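Local coordinates for protein transcription regulator (Lactobacillus plantarum WCFS1, PDB 3CLK) that probably regulates transcription by binding a small effector in the cleft of a two-lobed, periplasmic-binding-protein-like domain, as a dimer, at residues D28-E33 against L70-A75; E110-Q115 against I268-V273; M195-I200 against P231-I236; D221-C226 against Q238-M243. All coordinates share one frame; numbering follows the deposited sequence.

Interaction 1: residues D28-E33 against L70-A75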
# COMPACT_ATOMS: atom_id res chain seq x y z
N ASP B 28 -5.93 1.00 -10.48
CA ASP B 28 -7.30 0.51 -10.54
C ASP B 28 -8.05 1.28 -11.61
O ASP B 28 -8.81 0.70 -12.38
CB ASP B 28 -8.01 0.66 -9.19
CG ASP B 28 -7.48 -0.28 -8.13
OD1 ASP B 28 -7.10 -1.42 -8.47
OD2 ASP B 28 -7.46 0.12 -6.95
N GLY B 29 -7.82 2.59 -11.66
CA GLY B 29 -8.48 3.42 -12.65
C GLY B 29 -8.04 3.06 -14.05
O GLY B 29 -8.85 3.03 -14.98
N ILE B 30 -6.74 2.79 -14.21
CA ILE B 30 -6.18 2.42 -15.50
C ILE B 30 -6.74 1.06 -15.91
O ILE B 30 -7.19 0.87 -17.05
CB ILE B 30 -4.64 2.31 -15.43
CG1 ILE B 30 -4.02 3.69 -15.22
CG2 ILE B 30 -4.09 1.68 -16.71
CD1 ILE B 30 -2.52 3.65 -15.01
N GLN B 31 -6.72 0.12 -14.97
CA GLN B 31 -7.21 -1.22 -15.23
C GLN B 31 -8.66 -1.19 -15.70
O GLN B 31 -9.03 -1.93 -16.62
CB GLN B 31 -7.08 -2.07 -13.96
CG GLN B 31 -7.56 -3.51 -14.11
CD GLN B 31 -9.06 -3.65 -13.92
OE1 GLN B 31 -9.63 -4.72 -14.16
NE2 GLN B 31 -9.70 -2.57 -13.47
N GLU B 32 -9.48 -0.33 -15.10
CA GLU B 32 -10.88 -0.25 -15.49
C GLU B 32 -11.10 0.37 -16.86
O GLU B 32 -11.87 -0.15 -17.66
CB GLU B 32 -11.69 0.51 -14.44
CG GLU B 32 -13.16 0.60 -14.77
CD GLU B 32 -14.01 0.94 -13.57
OE1 GLU B 32 -13.96 0.19 -12.57
OE2 GLU B 32 -14.74 1.96 -13.63
N GLU B 33 -10.44 1.49 -17.12
CA GLU B 33 -10.58 2.18 -18.39
C GLU B 33 -9.99 1.32 -19.51
O GLU B 33 -10.45 1.35 -20.65
CB GLU B 33 -9.89 3.54 -18.34
CG GLU B 33 -10.19 4.46 -19.52
CD GLU B 33 -11.66 4.82 -19.64
OE1 GLU B 33 -12.38 4.75 -18.62
OE2 GLU B 33 -12.10 5.17 -20.75
N LEU B 70 2.17 4.81 -19.54
CA LEU B 70 1.73 5.74 -18.51
C LEU B 70 2.78 5.70 -17.40
O LEU B 70 3.13 4.63 -16.90
CB LEU B 70 0.37 5.31 -17.96
CG LEU B 70 -0.77 5.27 -18.98
CD1 LEU B 70 -2.04 4.70 -18.33
CD2 LEU B 70 -1.02 6.67 -19.51
N LEU B 71 3.30 6.87 -17.02
CA LEU B 71 4.31 6.91 -15.97
C LEU B 71 3.74 7.50 -14.69
O LEU B 71 3.47 8.70 -14.62
CB LEU B 71 5.54 7.71 -16.45
CG LEU B 71 6.21 7.13 -17.70
CD1 LEU B 71 5.56 7.72 -18.95
CD2 LEU B 71 7.69 7.44 -17.69
N LEU B 72 3.57 6.64 -13.70
CA LEU B 72 3.02 7.02 -12.41
C LEU B 72 4.03 7.71 -11.51
O LEU B 72 4.79 7.05 -10.80
CB LEU B 72 2.45 5.80 -11.69
CG LEU B 72 1.40 4.97 -12.44
CD1 LEU B 72 0.63 4.11 -11.44
CD2 LEU B 72 0.44 5.88 -13.17
N SER B 73 4.03 9.03 -11.55
CA SER B 73 4.92 9.83 -10.73
C SER B 73 6.37 9.35 -10.79
O SER B 73 6.96 9.04 -9.75
CB SER B 73 4.42 9.82 -9.29
OG SER B 73 5.05 10.84 -8.54
N ILE B 74 6.93 9.29 -11.99
CA ILE B 74 8.32 8.87 -12.17
C ILE B 74 9.12 10.06 -12.68
O ILE B 74 8.75 10.69 -13.68
CB ILE B 74 8.45 7.70 -13.18
CG1 ILE B 74 8.44 6.36 -12.44
CG2 ILE B 74 9.76 7.82 -13.97
CD1 ILE B 74 7.11 5.98 -11.87
N ALA B 75 10.22 10.37 -12.00
CA ALA B 75 11.09 11.47 -12.40
C ALA B 75 12.22 10.93 -13.28
O ALA B 75 13.27 10.53 -12.78
CB ALA B 75 11.66 12.16 -11.17
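Ile30 on helix 22-34 and Leu70 on strand 68-72 face each other with their CA atoms 9.1 Å apart, and no backbone atom takes part in the contact. The two side chains fill that gap by reaching tip to tip, with Ile30 CD1 lying 3.5 Å from Leu70 CD1. Behind the tip, Ile30 CG1 and CG2 both remain near the same Leu70 methyl. Ile30 holds CG1 beside its backbone N (chi1 -68°) and extends CD1 straight on (chi2 175°), which brings the methyl down onto the strand. Two residues along, on the same face of the strand, Leu72 slides past in the opposite direction, and its CD2 comes 4.1 Å from Ile30 CD1. With an alanine in place of Ile30, the two leucine methyls would probably lose this partner and a gap would be likely to open beneath the helix. Leu94 on strand 91-94 and Val248 on helix 240-256 also touch Ile30, while Asp28 and Gln31 on the helix pack on Tyr45 of the second subunit. All three touching residues are buried aliphatics, the usual packing of a helix on a parallel sheet in the Rossmann-like amino-terminal lobe of a periplasmic-binding-protein-like fold.

Interaction 2: residues E110-Q115 against I268-V273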
# COMPACT_ATOMS: atom_id res chain seq x y z
N GLU B 110 0.22 23.31 -6.34
CA GLU B 110 0.17 24.55 -5.60
C GLU B 110 -1.18 24.67 -4.90
O GLU B 110 -1.25 25.05 -3.73
CB GLU B 110 0.39 25.76 -6.51
CG GLU B 110 0.55 27.05 -5.70
CD GLU B 110 0.72 28.29 -6.54
OE1 GLU B 110 1.52 28.26 -7.50
OE2 GLU B 110 0.06 29.30 -6.23
N ASP B 111 -2.26 24.35 -5.61
CA ASP B 111 -3.59 24.43 -5.02
C ASP B 111 -3.77 23.42 -3.90
O ASP B 111 -4.57 23.63 -2.99
CB ASP B 111 -4.67 24.24 -6.09
CG ASP B 111 -6.05 24.67 -5.61
OD1 ASP B 111 -6.17 25.80 -5.08
OD2 ASP B 111 -7.01 23.90 -5.76
N ILE B 112 -3.02 22.32 -3.94
CA ILE B 112 -3.11 21.34 -2.86
C ILE B 112 -2.59 21.99 -1.59
O ILE B 112 -3.26 21.95 -0.55
CB ILE B 112 -2.27 20.06 -3.14
CG1 ILE B 112 -2.98 19.20 -4.19
CG2 ILE B 112 -2.05 19.28 -1.83
CD1 ILE B 112 -2.30 17.86 -4.45
N GLY B 113 -1.42 22.60 -1.68
CA GLY B 113 -0.83 23.27 -0.53
C GLY B 113 -1.69 24.42 -0.05
O GLY B 113 -1.81 24.68 1.16
N TYR B 114 -2.30 25.10 -1.01
CA TYR B 114 -3.18 26.23 -0.76
C TYR B 114 -4.44 25.79 -0.01
O TYR B 114 -4.78 26.38 1.01
CB TYR B 114 -3.58 26.87 -2.09
CG TYR B 114 -4.36 28.17 -1.97
CD1 TYR B 114 -3.75 29.33 -1.49
CD2 TYR B 114 -5.68 28.24 -2.39
CE1 TYR B 114 -4.46 30.54 -1.44
CE2 TYR B 114 -6.39 29.43 -2.35
CZ TYR B 114 -5.77 30.58 -1.87
OH TYR B 114 -6.49 31.77 -1.86
N GLN B 115 -5.11 24.76 -0.50
CA GLN B 115 -6.32 24.26 0.15
C GLN B 115 -6.07 23.64 1.52
O GLN B 115 -6.83 23.85 2.46
CB GLN B 115 -7.03 23.26 -0.76
CG GLN B 115 -7.80 23.92 -1.89
CD GLN B 115 -8.68 22.94 -2.65
OE1 GLN B 115 -9.45 22.18 -2.05
NE2 GLN B 115 -8.58 22.95 -3.96
N ILE B 268 -6.39 17.54 -12.32
CA ILE B 268 -7.59 16.89 -11.82
C ILE B 268 -7.87 17.56 -10.47
O ILE B 268 -7.00 17.60 -9.59
CB ILE B 268 -7.36 15.38 -11.60
CG1 ILE B 268 -6.90 14.73 -12.90
CG2 ILE B 268 -8.66 14.73 -11.10
CD1 ILE B 268 -7.96 14.71 -14.00
N PRO B 269 -9.09 18.09 -10.29
CA PRO B 269 -9.45 18.76 -9.04
C PRO B 269 -9.27 17.86 -7.81
O PRO B 269 -9.39 16.63 -7.90
CB PRO B 269 -10.92 19.13 -9.26
CG PRO B 269 -11.02 19.28 -10.75
CD PRO B 269 -10.22 18.10 -11.24
N VAL B 270 -8.96 18.47 -6.67
CA VAL B 270 -8.82 17.75 -5.41
C VAL B 270 -9.94 18.24 -4.51
O VAL B 270 -10.51 19.31 -4.74
CB VAL B 270 -7.47 18.03 -4.69
CG1 VAL B 270 -6.30 17.57 -5.55
CG2 VAL B 270 -7.37 19.50 -4.33
N ASN B 271 -10.26 17.47 -3.48
CA ASN B 271 -11.33 17.85 -2.57
C ASN B 271 -11.02 17.50 -1.13
O ASN B 271 -10.56 16.40 -0.83
CB ASN B 271 -12.63 17.15 -2.96
CG ASN B 271 -13.03 17.44 -4.39
OD1 ASN B 271 -12.41 16.94 -5.33
ND2 ASN B 271 -14.06 18.25 -4.56
N PRO B 272 -11.27 18.43 -0.20
CA PRO B 272 -10.99 18.15 1.20
C PRO B 272 -12.03 17.17 1.75
O PRO B 272 -13.22 17.26 1.44
CB PRO B 272 -11.07 19.52 1.86
CG PRO B 272 -12.08 20.24 1.00
CD PRO B 272 -11.65 19.84 -0.39
N VAL B 273 -11.55 16.20 2.54
CA VAL B 273 -12.43 15.21 3.16
C VAL B 273 -12.22 15.34 4.66
O VAL B 273 -11.18 14.95 5.19
CB VAL B 273 -12.07 13.78 2.73
CG1 VAL B 273 -12.91 12.79 3.53
CG2 VAL B 273 -12.31 13.61 1.24
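Val270 meets Ile112 and Gln115 with its two methyls split by chi1 of -62°: CG1 stands beside its own backbone N and turns to Ile112, while CG2 lies between the N and the carbonyl carbon and turns to Gln115. On the helix, Gln115 sets CG beside its backbone N (chi1 -77°) and then runs extended, carrying the amide across to the other segment. Ile112 crosses Val270 at about a right angle, CG1 lying 3.9 Å from Val270 CG1. Gln115 instead slides past the valine in the opposite direction; its NE2 is 3.7 Å from Val270 CG2 and its CD 4.0 Å from that same methyl. The amide oxygen OE1 reaches further, to 3.6 Å from Pro272 CD. What fixes the rotation of the amide is a bond within the helix, one turn back: Gln115 NE2 donates to Asp111 OD2 over 2.6 Å, with the acceptor close to the amide plane but itself approached from above the carboxylate plane. An alanine at Gln115 would probably take away the cover over Val270 CG2 and leave the Asp111 carboxylate without this donor. Ile236 of the adjacent strand 234-237 touches Gln115, Val270 and Pro272 and so backs the contact, and Ser107 touches both Ile112 and Val270. Helix 109-121 opens the carboxy-terminal lobe just after strand 104-106, and residues 268-270 lead from strand 265-267 of one sheet to strand 271-273 of the other. The contact lies on the carboxy-terminal side of the interlobe hinge, where chain crossovers run side by side, consistent with a LacI-type effector domain.

Interaction 3: residues M195-I200 against P231-I236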
# COMPACT_ATOMS: atom_id res chain seq x y z
N MSE B 195 1.21 8.76 4.83
CA MSE B 195 2.18 8.06 5.68
C MSE B 195 2.94 9.07 6.54
O MSE B 195 3.28 8.79 7.69
CB MSE B 195 3.18 7.25 4.84
CG MSE B 195 2.60 6.04 4.13
SE MSE B 195 1.77 4.85 5.42
CE MSE B 195 3.29 4.49 6.55
N THR B 196 3.23 10.24 5.98
CA THR B 196 3.93 11.27 6.74
C THR B 196 3.01 11.72 7.88
O THR B 196 3.46 11.90 9.02
CB THR B 196 4.31 12.46 5.82
OG1 THR B 196 5.34 12.04 4.91
CG2 THR B 196 4.85 13.65 6.65
N ALA B 197 1.73 11.86 7.60
CA ALA B 197 0.77 12.28 8.61
C ALA B 197 0.70 11.27 9.75
O ALA B 197 0.55 11.64 10.92
CB ALA B 197 -0.60 12.44 7.98
N ILE B 198 0.80 9.99 9.44
CA ILE B 198 0.72 9.00 10.49
C ILE B 198 1.94 9.13 11.40
O ILE B 198 1.82 9.02 12.61
CB ILE B 198 0.60 7.57 9.92
CG1 ILE B 198 -0.65 7.47 9.04
CG2 ILE B 198 0.45 6.55 11.05
CD1 ILE B 198 -0.86 6.10 8.44
N GLY B 199 3.11 9.41 10.81
CA GLY B 199 4.32 9.57 11.61
C GLY B 199 4.19 10.78 12.54
O GLY B 199 4.57 10.74 13.71
N ILE B 200 3.65 11.87 12.00
CA ILE B 200 3.45 13.08 12.78
C ILE B 200 2.49 12.75 13.93
O ILE B 200 2.74 13.10 15.08
CB ILE B 200 2.79 14.19 11.93
CG1 ILE B 200 3.77 14.67 10.86
CG2 ILE B 200 2.36 15.37 12.83
CD1 ILE B 200 3.14 15.58 9.82
N PRO B 231 -6.95 9.51 15.73
CA PRO B 231 -8.15 9.74 14.93
C PRO B 231 -7.93 9.61 13.43
O PRO B 231 -6.79 9.69 12.95
CB PRO B 231 -8.54 11.17 15.30
CG PRO B 231 -7.19 11.83 15.46
CD PRO B 231 -6.40 10.78 16.24
N GLN B 232 -9.01 9.40 12.68
CA GLN B 232 -8.92 9.29 11.23
C GLN B 232 -8.50 10.66 10.69
O GLN B 232 -9.00 11.69 11.14
CB GLN B 232 -10.26 8.84 10.64
CG GLN B 232 -10.65 7.45 11.12
CD GLN B 232 -11.69 6.79 10.24
OE1 GLN B 232 -12.75 7.36 9.98
NE2 GLN B 232 -11.40 5.57 9.80
N LEU B 233 -7.59 10.65 9.73
CA LEU B 233 -7.03 11.87 9.16
C LEU B 233 -7.85 12.66 8.15
O LEU B 233 -8.30 12.13 7.13
CB LEU B 233 -5.68 11.55 8.53
CG LEU B 233 -4.52 11.16 9.44
CD1 LEU B 233 -3.45 10.42 8.62
CD2 LEU B 233 -3.94 12.40 10.09
N THR B 234 -8.02 13.95 8.44
CA THR B 234 -8.72 14.83 7.53
C THR B 234 -7.70 15.03 6.44
O THR B 234 -6.49 15.09 6.71
CB THR B 234 -9.04 16.19 8.18
OG1 THR B 234 -10.11 16.01 9.12
CG2 THR B 234 -9.47 17.21 7.13
N SER B 235 -8.15 15.12 5.20
CA SER B 235 -7.19 15.25 4.12
C SER B 235 -7.67 16.02 2.91
O SER B 235 -8.85 16.32 2.76
CB SER B 235 -6.79 13.85 3.65
OG SER B 235 -7.90 13.18 3.08
N ILE B 236 -6.70 16.34 2.06
CA ILE B 236 -6.96 16.98 0.79
C ILE B 236 -6.74 15.75 -0.08
O ILE B 236 -5.60 15.29 -0.25
CB ILE B 236 -5.92 18.07 0.46
CG1 ILE B 236 -6.07 19.23 1.45
CG2 ILE B 236 -6.10 18.56 -0.97
CD1 ILE B 236 -7.47 19.84 1.47
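A small, wholly apolar contact in the core of the carboxy-terminal lobe joins Ala197 and Ile198 of helix 194-206 to Leu233, on the segment leading into strand 234-237. The backbones come closest at Ala197 and Leu233, whose CA atoms are 7.8 Å apart. At Ala197 the helix presents only a methyl, which lets Leu233 come in close. Both branches of the leucine fork touch this methyl: Leu233 CD1 lies 3.6 Å from Ala197 CB, and Leu233 CD2 lies 4.0 Å from the same atom. Leu233 gets there with CG beside its backbone N (chi1 -68°), which sends the fork toward the helix. The arrangement belongs to the alpha/beta layering of this lobe: strand 188-191, helix 194-206 and strand 216-219 form a beta-alpha-beta unit, and strand 234-237 is added parallel to its second strand. Ala197 accordingly also touches Ala191 and Ser219, and Leu233 touches Ile217, so the residues of the contact settle onto strands 188-191 and 216-219. On the outer flank Ile198 crosses the leucine at about a right angle, and its CG1 makes a looser contact of 4.1 Å with Leu233 CD1. The main chain of Leu233 is held independently of its side chain, by a backbone bond to Cys226 and by Arg275 NH1 on its carbonyl oxygen. Ile198 also packs on Ile228 of the second subunit, which brings the dimer interface right up to the edge of this core.

Interaction 4: residues D221-C226 against Q238-M243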
# COMPACT_ATOMS: atom_id res chain seq x y z
N ASP B 221 -3.25 13.61 0.07
CA ASP B 221 -3.46 12.35 -0.66
C ASP B 221 -4.83 11.74 -0.38
O ASP B 221 -5.62 11.55 -1.30
CB ASP B 221 -2.35 11.31 -0.38
CG ASP B 221 -1.04 11.64 -1.11
OD1 ASP B 221 -1.08 12.34 -2.15
OD2 ASP B 221 0.02 11.18 -0.66
N GLY B 222 -5.12 11.44 0.89
CA GLY B 222 -6.42 10.88 1.23
C GLY B 222 -6.69 9.45 0.80
O GLY B 222 -7.81 9.12 0.39
N THR B 223 -5.68 8.59 0.87
CA THR B 223 -5.85 7.19 0.51
C THR B 223 -6.42 6.47 1.73
O THR B 223 -6.64 7.10 2.77
CB THR B 223 -4.50 6.54 0.17
OG1 THR B 223 -3.75 6.34 1.37
CG2 THR B 223 -3.70 7.43 -0.76
N GLU B 224 -6.65 5.16 1.62
CA GLU B 224 -7.20 4.37 2.72
C GLU B 224 -6.45 4.58 4.03
O GLU B 224 -7.03 4.47 5.11
CB GLU B 224 -7.21 2.88 2.35
CG GLU B 224 -7.70 1.97 3.49
CD GLU B 224 -8.07 0.56 3.03
OE1 GLU B 224 -7.22 -0.12 2.41
OE2 GLU B 224 -9.22 0.13 3.29
N MSE B 225 -5.16 4.87 3.94
CA MSE B 225 -4.35 5.10 5.14
C MSE B 225 -4.96 6.15 6.08
O MSE B 225 -4.67 6.14 7.28
CB MSE B 225 -2.93 5.53 4.75
CG MSE B 225 -2.14 4.45 4.03
SE MSE B 225 -1.88 2.84 5.08
CE MSE B 225 -0.08 2.42 4.51
N CYS B 226 -5.79 7.05 5.55
CA CYS B 226 -6.41 8.09 6.39
C CYS B 226 -7.54 7.56 7.27
O CYS B 226 -7.89 8.18 8.28
CB CYS B 226 -6.97 9.22 5.53
SG CYS B 226 -5.72 10.26 4.75
N GLN B 238 -6.69 13.43 -3.44
CA GLN B 238 -6.43 13.52 -4.87
C GLN B 238 -7.26 12.43 -5.51
O GLN B 238 -7.45 11.36 -4.93
CB GLN B 238 -4.95 13.26 -5.18
CG GLN B 238 -3.97 14.21 -4.51
CD GLN B 238 -2.58 14.11 -5.11
OE1 GLN B 238 -2.38 14.37 -6.30
NE2 GLN B 238 -1.60 13.73 -4.30
N ASP B 239 -7.75 12.69 -6.72
CA ASP B 239 -8.56 11.70 -7.41
C ASP B 239 -7.65 10.84 -8.28
O ASP B 239 -7.69 10.94 -9.51
CB ASP B 239 -9.62 12.37 -8.27
CG ASP B 239 -10.69 11.41 -8.73
OD1 ASP B 239 -10.42 10.19 -8.77
OD2 ASP B 239 -11.80 11.86 -9.07
N PHE B 240 -6.84 10.00 -7.63
CA PHE B 240 -5.91 9.12 -8.33
C PHE B 240 -6.62 8.24 -9.35
O PHE B 240 -6.12 8.02 -10.46
CB PHE B 240 -5.17 8.22 -7.33
CG PHE B 240 -4.36 8.98 -6.30
CD1 PHE B 240 -3.28 9.77 -6.69
CD2 PHE B 240 -4.66 8.88 -4.94
CE1 PHE B 240 -2.51 10.46 -5.74
CE2 PHE B 240 -3.89 9.55 -3.99
CZ PHE B 240 -2.82 10.34 -4.38
N PHE B 241 -7.77 7.71 -8.97
CA PHE B 241 -8.54 6.84 -9.85
C PHE B 241 -8.77 7.55 -11.18
O PHE B 241 -8.48 7.00 -12.25
CB PHE B 241 -9.88 6.50 -9.22
CG PHE B 241 -10.62 5.39 -9.93
CD1 PHE B 241 -10.37 4.06 -9.62
CD2 PHE B 241 -11.55 5.69 -10.92
CE1 PHE B 241 -11.05 3.03 -10.28
CE2 PHE B 241 -12.23 4.67 -11.59
CZ PHE B 241 -11.98 3.34 -11.26
N GLN B 242 -9.29 8.77 -11.11
CA GLN B 242 -9.57 9.54 -12.30
C GLN B 242 -8.31 9.80 -13.12
O GLN B 242 -8.37 9.83 -14.35
CB GLN B 242 -10.23 10.87 -11.92
CG GLN B 242 -10.68 11.69 -13.13
CD GLN B 242 -11.59 10.89 -14.06
OE1 GLN B 242 -12.56 10.26 -13.62
NE2 GLN B 242 -11.27 10.90 -15.35
N MSE B 243 -7.18 9.98 -12.45
CA MSE B 243 -5.94 10.20 -13.17
C MSE B 243 -5.70 9.00 -14.07
O MSE B 243 -5.32 9.15 -15.23
CB MSE B 243 -4.76 10.33 -12.20
CG MSE B 243 -4.82 11.57 -11.35
SE MSE B 243 -3.22 11.74 -10.30
CE MSE B 243 -3.88 12.96 -8.95
O HOH W 1 -7.41 9.89 -2.50
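At the second crossover between the lobes, beside the cleft where relatives in the LacI family bind their effectors, Asp221 and Gln238 lie side by side and point the same way. Gln238 NE2 donates to Asp221 OD1 over a short 2.6 Å but with a bent N-H...O angle of 132°; the oxygen is met almost along its C-O axis, and the amide and carboxylate planes are only 20° apart. A second bond ties the main chains, Gln238 N to Asp221 O at 3.0 Å. Water 1 sits 2.7 Å from Asp221 O and 2.8 Å from Gln238 O, placed to bridge the two carbonyls. Asp221 OD1 also lies at the edge of the Phe240 ring, 3.5 Å from CZ, and Thr223 CG2 comes to 3.9 Å from Phe240 CE2. Gln238 CB lies over one face of the Phe240 ring, offset toward the rim. Asp239 then caps helix 240-256, its OD1 accepting from Gln242 N. Gln238 OE1 is bound by Ser107 OG of the first crossover, Asp194 at the start of helix 194-206 holds the backbone N atoms of Gly222 and Thr223, and Phe240 packs on Gln25 and Ile26 of helix 22-34.

Interactions 1 and 3 lie in the cores of different lobes, their centres 24 Å apart on opposite sides of the chain's centre, and both border the second subunit. Interactions 2 and 4, with centres 12 Å apart, lie at the hinge between them; Ile112 CD1 packs 3.8 Å from Gln238 CD, joining the two. Interaction 4 reaches both lobes: Phe241 CE1 sits 3.5 Å from Gly29 CA of interaction 1, and Asp221 N lies 2.9 Å from Ile236 O of interaction 3, a probable hydrogen bond. Interactions 2 and 3 share a sheet through neighbouring strands 271-273 and 234-237. This layout is consistent with the cleft between the lobes being the effector site, as in relatives.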